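Local coordinates for protein succinylglutamate desuccinylase (Vibrio cholerae, PDB 2G9D) that probably hydrolyses N-succinyl-L-glutamate to succinate and glutamate, the last step of arginine breakdown by the AST pathway, with one zinc ion per subunit, at residues 75-89 with 237-249. Residues are numbered along the deposited sequence; the frame is centred on the assembly and turned at random.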
loop_
_atom_site.group_PDB
_atom_site.type_symbol
_atom_site.label_atom_id
_atom_site.label_comp_id
_atom_site.label_asym_id
_atom_site.label_seq_id
_atom_site.Cartn_x
_atom_site.Cartn_y
_atom_site.Cartn_z
ATOM N N LYS A 75 -4.509 9.136 -13.226
ATOM C CA LYS A 75 -3.936 9.380 -14.547
ATOM C C LYS A 75 -3.694 8.099 -15.366
ATOM O O LYS A 75 -3.905 8.081 -16.581
ATOM C CB LYS A 75 -2.631 10.167 -14.403
ATOM C CG LYS A 75 -2.132 10.815 -15.694
ATOM C CD LYS A 75 -0.787 11.510 -15.465
ATOM C CE LYS A 75 -0.874 12.623 -14.419
ATOM N NZ LYS A 75 0.458 13.234 -14.155
ATOM N N TRP A 76 -3.248 7.036 -14.702
ATOM C CA TRP A 76 -2.999 5.767 -15.376
ATOM C C TRP A 76 -4.243 5.320 -16.121
ATOM O O TRP A 76 -4.172 4.809 -17.240
ATOM C CB TRP A 76 -2.638 4.682 -14.372
ATOM C CG TRP A 76 -1.455 5.000 -13.547
ATOM C CD1 TRP A 76 -0.411 5.804 -13.890
ATOM C CD2 TRP A 76 -1.150 4.463 -12.254
ATOM N NE1 TRP A 76 0.530 5.804 -12.892
ATOM C CE2 TRP A 76 0.098 4.995 -11.871
ATOM C CE3 TRP A 76 -1.816 3.589 -11.378
ATOM C CZ2 TRP A 76 0.705 4.674 -10.657
ATOM C CZ3 TRP A 76 -1.218 3.270 -10.173
ATOM C CH2 TRP A 76 0.030 3.818 -9.819
ATOM N N ILE A 77 -5.386 5.487 -15.464
ATOM C CA ILE A 77 -6.664 5.126 -16.040
ATOM C C ILE A 77 -6.837 5.936 -17.298
ATOM O O ILE A 77 -6.991 5.375 -18.379
ATOM C CB ILE A 77 -7.817 5.458 -15.084
ATOM C CG1 ILE A 77 -7.755 4.528 -13.871
ATOM C CG2 ILE A 77 -9.152 5.308 -15.799
ATOM C CD1 ILE A 77 -7.748 3.054 -14.247
ATOM N N ASP A 78 -6.802 7.259 -17.151
ATOM C CA ASP A 78 -6.962 8.151 -18.288
ATOM C C ASP A 78 -6.234 7.606 -19.506
ATOM O O ASP A 78 -6.834 7.426 -20.567
ATOM C CB ASP A 78 -6.416 9.551 -17.977
ATOM C CG ASP A 78 -7.330 10.361 -17.074
ATOM O OD1 ASP A 78 -8.545 10.449 -17.353
ATOM O OD2 ASP A 78 -6.825 10.933 -16.085
ATOM N N ASP A 79 -4.944 7.322 -19.338
ATOM C CA ASP A 79 -4.111 6.835 -20.432
ATOM C C ASP A 79 -4.362 5.415 -20.904
ATOM O O ASP A 79 -3.819 4.996 -21.922
ATOM C CB ASP A 79 -2.644 7.019 -20.071
ATOM C CG ASP A 79 -2.351 8.428 -19.649
ATOM O OD1 ASP A 79 -2.929 9.338 -20.286
ATOM O OD2 ASP A 79 -1.566 8.630 -18.697
ATOM N N ILE A 80 -5.185 4.667 -20.185
ATOM C CA ILE A 80 -5.476 3.306 -20.607
ATOM C C ILE A 80 -6.662 3.357 -21.553
ATOM O O ILE A 80 -6.776 2.556 -22.476
ATOM C CB ILE A 80 -5.837 2.383 -19.421
ATOM C CG1 ILE A 80 -4.633 2.221 -18.486
ATOM C CG2 ILE A 80 -6.287 1.026 -19.945
ATOM C CD1 ILE A 80 -4.915 1.346 -17.266
ATOM N N VAL A 81 -7.548 4.313 -21.319
ATOM C CA VAL A 81 -8.718 4.444 -22.162
ATOM C C VAL A 81 -8.304 5.123 -23.469
ATOM O O VAL A 81 -8.729 4.724 -24.553
ATOM C CB VAL A 81 -9.826 5.255 -21.438
ATOM C CG1 VAL A 81 -10.145 4.605 -20.107
ATOM C CG2 VAL A 81 -9.386 6.684 -21.227
ATOM N N SER A 82 -7.445 6.130 -23.359
ATOM C CA SER A 82 -6.950 6.872 -24.510
ATOM C C SER A 82 -5.827 6.131 -25.239
ATOM O O SER A 82 -5.323 6.616 -26.247
ATOM C CB SER A 82 -6.419 8.229 -24.056
ATOM O OG SER A 82 -7.276 8.794 -23.089
ATOM N N GLY A 83 -5.416 4.975 -24.728
ATOM C CA GLY A 83 -4.343 4.237 -25.376
ATOM C C GLY A 83 -2.944 4.778 -25.098
ATOM O O GLY A 83 -1.951 4.090 -25.348
ATOM N N PHE A 84 -2.863 6.007 -24.598
ATOM C CA PHE A 84 -1.590 6.634 -24.248
ATOM C C PHE A 84 -0.800 5.607 -23.436
ATOM O O PHE A 84 0.427 5.580 -23.479
ATOM C CB PHE A 84 -1.859 7.880 -23.384
ATOM C CG PHE A 84 -0.650 8.784 -23.161
ATOM C CD1 PHE A 84 -0.508 9.492 -21.955
ATOM C CD2 PHE A 84 0.318 8.967 -24.151
ATOM C CE1 PHE A 84 0.562 10.382 -21.746
ATOM C CE2 PHE A 84 1.401 9.862 -23.950
ATOM C CZ PHE A 84 1.523 10.560 -22.742
ATOM N N GLN A 85 -1.530 4.752 -22.717
ATOM C CA GLN A 85 -0.979 3.698 -21.845
ATOM C C GLN A 85 -1.464 2.259 -22.177
ATOM O O GLN A 85 -2.607 1.895 -21.904
ATOM C CB GLN A 85 -1.349 4.046 -20.397
ATOM C CG GLN A 85 -1.161 2.947 -19.372
ATOM C CD GLN A 85 0.294 2.580 -19.180
ATOM O OE1 GLN A 85 1.146 3.453 -18.922
ATOM N NE2 GLN A 85 0.597 1.282 -19.301
ATOM N N PRO A 86 -0.596 1.425 -22.764
ATOM C CA PRO A 86 -0.978 0.044 -23.106
ATOM C C PRO A 86 -1.231 -0.861 -21.890
ATOM O O PRO A 86 -0.759 -0.572 -20.789
ATOM C CB PRO A 86 0.204 -0.439 -23.941
ATOM C CG PRO A 86 1.364 0.369 -23.407
ATOM C CD PRO A 86 0.767 1.741 -23.231
ATOM N N VAL A 87 -1.966 -1.959 -22.089
ATOM C CA VAL A 87 -2.275 -2.901 -20.995
ATOM C C VAL A 87 -1.682 -4.259 -21.278
ATOM O O VAL A 87 -1.307 -4.535 -22.407
ATOM C CB VAL A 87 -3.790 -3.126 -20.811
ATOM C CG1 VAL A 87 -4.026 -4.059 -19.632
ATOM C CG2 VAL A 87 -4.501 -1.801 -20.602
ATOM N N ALA A 88 -1.616 -5.115 -20.265
ATOM C CA ALA A 88 -1.047 -6.449 -20.442
ATOM C C ALA A 88 -1.202 -7.273 -19.182
ATOM O O ALA A 88 -0.534 -8.297 -19.006
ATOM C CB ALA A 88 0.426 -6.344 -20.792
ATOM N N GLU A 89 -2.084 -6.830 -18.300
ATOM C CA GLU A 89 -2.273 -7.539 -17.054
ATOM C C GLU A 89 -3.607 -7.246 -16.422
ATOM O O GLU A 89 -3.919 -6.090 -16.113
ATOM C CB GLU A 89 -1.169 -7.173 -16.054
ATOM C CG GLU A 89 0.079 -8.037 -16.141
ATOM C CD GLU A 89 1.194 -7.383 -16.918
ATOM O OE1 GLU A 89 2.241 -8.040 -17.104
ATOM O OE2 GLU A 89 1.021 -6.215 -17.332
ATOM N N PHE A 237 8.363 5.925 -9.390
ATOM C CA PHE A 237 7.257 5.048 -9.088
ATOM C C PHE A 237 6.278 5.023 -10.244
ATOM O O PHE A 237 5.958 3.967 -10.767
ATOM C CB PHE A 237 6.525 5.496 -7.844
ATOM C CG PHE A 237 5.290 4.703 -7.590
ATOM C CD1 PHE A 237 5.366 3.325 -7.424
ATOM C CD2 PHE A 237 4.045 5.318 -7.533
ATOM C CE1 PHE A 237 4.225 2.583 -7.209
ATOM C CE2 PHE A 237 2.907 4.578 -7.320
ATOM C CZ PHE A 237 2.994 3.209 -7.155
ATOM N N ASP A 238 5.816 6.211 -10.630
ATOM C CA ASP A 238 4.855 6.361 -11.707
ATOM C C ASP A 238 5.220 5.642 -13.005
ATOM O O ASP A 238 4.345 5.089 -13.694
ATOM C CB ASP A 238 4.635 7.822 -12.013
ATOM C CG ASP A 238 3.733 8.011 -13.210
ATOM O OD1 ASP A 238 2.499 7.849 -13.082
ATOM O OD2 ASP A 238 4.259 8.297 -14.302
ATOM N N LEU A 239 6.506 5.674 -13.349
ATOM C CA LEU A 239 6.985 5.002 -14.545
ATOM C C LEU A 239 6.962 3.502 -14.274
ATOM O O LEU A 239 6.478 2.715 -15.077
ATOM C CB LEU A 239 8.411 5.453 -14.892
ATOM C CG LEU A 239 8.575 6.393 -16.097
ATOM C CD1 LEU A 239 7.747 7.646 -15.897
ATOM C CD2 LEU A 239 10.041 6.761 -16.271
ATOM N N ALA A 240 7.467 3.117 -13.112
ATOM C CA ALA A 240 7.523 1.713 -12.740
ATOM C C ALA A 240 6.189 1.008 -12.896
ATOM O O ALA A 240 6.125 -0.041 -13.532
ATOM C CB ALA A 240 8.022 1.570 -11.306
HETATM N N MSE A 241 5.139 1.574 -12.303
HETATM C CA MSE A 241 3.811 0.984 -12.363
HETATM C C MSE A 241 3.396 0.757 -13.796
HETATM O O MSE A 241 2.942 -0.328 -14.165
HETATM C CB MSE A 241 2.793 1.897 -11.691
HETATM C CG MSE A 241 1.400 1.290 -11.581
HETATM SE SE MSE A 241 1.453 -0.426 -10.609
HETATM C CE MSE A 241 1.862 0.277 -8.825
ATOM N N ARG A 242 3.558 1.801 -14.604
ATOM C CA ARG A 242 3.206 1.747 -16.013
ATOM C C ARG A 242 3.893 0.589 -16.681
ATOM O O ARG A 242 3.289 -0.108 -17.479
ATOM C CB ARG A 242 3.580 3.054 -16.698
ATOM C CG ARG A 242 2.719 4.196 -16.242
ATOM C CD ARG A 242 3.320 5.541 -16.554
ATOM N NE ARG A 242 2.400 6.616 -16.166
ATOM C CZ ARG A 242 1.206 6.845 -16.725
ATOM N NH1 ARG A 242 0.752 6.081 -17.714
ATOM N NH2 ARG A 242 0.451 7.845 -16.295
ATOM N N ASP A 243 5.157 0.365 -16.351
ATOM C CA ASP A 243 5.876 -0.748 -16.949
ATOM C C ASP A 243 5.273 -2.053 -16.399
ATOM O O ASP A 243 5.164 -3.059 -17.107
ATOM C CB ASP A 243 7.371 -0.648 -16.620
ATOM C CG ASP A 243 7.971 0.708 -17.000
ATOM O OD1 ASP A 243 8.005 1.055 -18.196
ATOM O OD2 ASP A 243 8.410 1.441 -16.094
ATOM N N LEU A 244 4.836 -2.005 -15.143
ATOM C CA LEU A 244 4.246 -3.165 -14.486
ATOM C C LEU A 244 2.950 -3.632 -15.125
ATOM O O LEU A 244 2.711 -4.840 -15.221
ATOM C CB LEU A 244 3.983 -2.879 -13.007
ATOM C CG LEU A 244 3.585 -4.131 -12.207
ATOM C CD1 LEU A 244 4.735 -5.159 -12.205
ATOM C CD2 LEU A 244 3.200 -3.731 -10.783
ATOM N N ILE A 245 2.099 -2.696 -15.549
ATOM C CA ILE A 245 0.847 -3.114 -16.173
ATOM C C ILE A 245 1.013 -3.336 -17.687
ATOM O O ILE A 245 0.299 -4.149 -18.280
ATOM C CB ILE A 245 -0.342 -2.121 -15.881
ATOM C CG1 ILE A 245 -0.249 -0.874 -16.734
ATOM C CG2 ILE A 245 -0.341 -1.700 -14.424
ATOM C CD1 ILE A 245 -1.375 0.095 -16.439
ATOM N N SER A 246 1.984 -2.642 -18.288
ATOM C CA SER A 246 2.276 -2.762 -19.722
ATOM C C SER A 246 3.128 -4.000 -19.993
ATOM O O SER A 246 3.279 -4.413 -21.140
ATOM C CB SER A 246 3.032 -1.534 -20.223
ATOM O OG SER A 246 4.373 -1.574 -19.760
ATOM N N ARG A 247 3.694 -4.569 -18.931
ATOM C CA ARG A 247 4.514 -5.776 -19.013
ATOM C C ARG A 247 5.700 -5.633 -19.958
ATOM O O ARG A 247 6.318 -6.628 -20.344
ATOM C CB ARG A 247 3.646 -6.950 -19.461
ATOM C CG ARG A 247 4.332 -8.309 -19.501
ATOM C CD ARG A 247 3.689 -9.170 -20.587
ATOM N NE ARG A 247 3.135 -10.448 -20.139
ATOM C CZ ARG A 247 3.860 -11.499 -19.767
ATOM N NH1 ARG A 247 3.255 -12.621 -19.391
ATOM N NH2 ARG A 247 5.185 -11.431 -19.758
ATOM N N HIS A 248 6.023 -4.408 -20.353
ATOM C CA HIS A 248 7.146 -4.270 -21.245
ATOM C C HIS A 248 8.262 -3.374 -20.759
ATOM O O HIS A 248 8.199 -2.780 -19.674
ATOM C CB HIS A 248 6.700 -3.833 -22.645
ATOM C CG HIS A 248 6.241 -2.406 -22.734
ATOM N ND1 HIS A 248 6.846 -1.372 -22.046
ATOM C CD2 HIS A 248 5.275 -1.837 -23.494
ATOM C CE1 HIS A 248 6.271 -0.230 -22.380
ATOM N NE2 HIS A 248 5.317 -0.484 -23.257
ATOM N N LYS A 249 9.285 -3.326 -21.611
ATOM C CA LYS A 249 10.525 -2.593 -21.427
ATOM C C LYS A 249 10.710 -1.728 -20.201
ATOM O O LYS A 249 10.125 -0.644 -20.088
ATOM C CB LYS A 249 10.845 -1.745 -22.677
ATOM C CG LYS A 249 12.232 -1.033 -22.631
ATOM C CD LYS A 249 13.388 -2.050 -22.495
ATOM C CE LYS A 249 14.785 -1.428 -22.608
ATOM N NZ LYS A 249 15.850 -2.486 -22.599
#
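Arg242 reaches across from helix 235-246 to Trp76, Asp79 and Gln85, a worked example of how one arginine can tie its helix to a neighbouring helix and the loop that follows it by using its whole length. Its CB and CG pass beside the amide oxygen of Gln85. CG lies anti to the carbonyl carbon (chi1 -69°), and from there to NE the chain runs extended, which carries the guanidinium over to helix 68-81. NE turns back to its own helix, giving a salt bridge to Asp238 with NE 3.1 Å from OD2. CD1 of Trp76 lies over the face of the guanidinium, 3.4 Å from CZ, so the indole presents its edge and the two planes stand almost perpendicular (89°). At the tip the work divides: NH1 donates to Gln85 OE1 at 2.9 Å, and NH2 forms a salt bridge with Asp79 OD2 at 3.2 Å, so bonds to three residues, Asp238, Gln85 and Asp79, fix the rotation of the group.

Trp76 is gripped in its turn as a knob among Phe237, Asp238, Met241 and Arg242. Its NE1 gives an in-plane N-H to Asp238 OD1 at 2.8 Å, making that carboxylate a partner of both indole and arginine. Over one face of the six-membered ring lies CG of selenomethionine Met241, a CH-pi contact 3.5 Å from the centroid. Farther along, Gln85 NE2 donates a hydrogen bond to Pro86 O (2.7 Å), which holds the amide beside Ile245, while the CD1 atoms of Ile80 and Ile245 meet tip to tip.

The axes of segments 75-81 and 237-246 cross at -42° within the catalytic domain of this AspA/AstE enzyme. Beneath them, Trp76 and Met241 both rest on Ile58 of strand 55-60, and Phe237 and Met241 also reach strand 149-157, while helix 179-187 packs against Ala240 and Leu244.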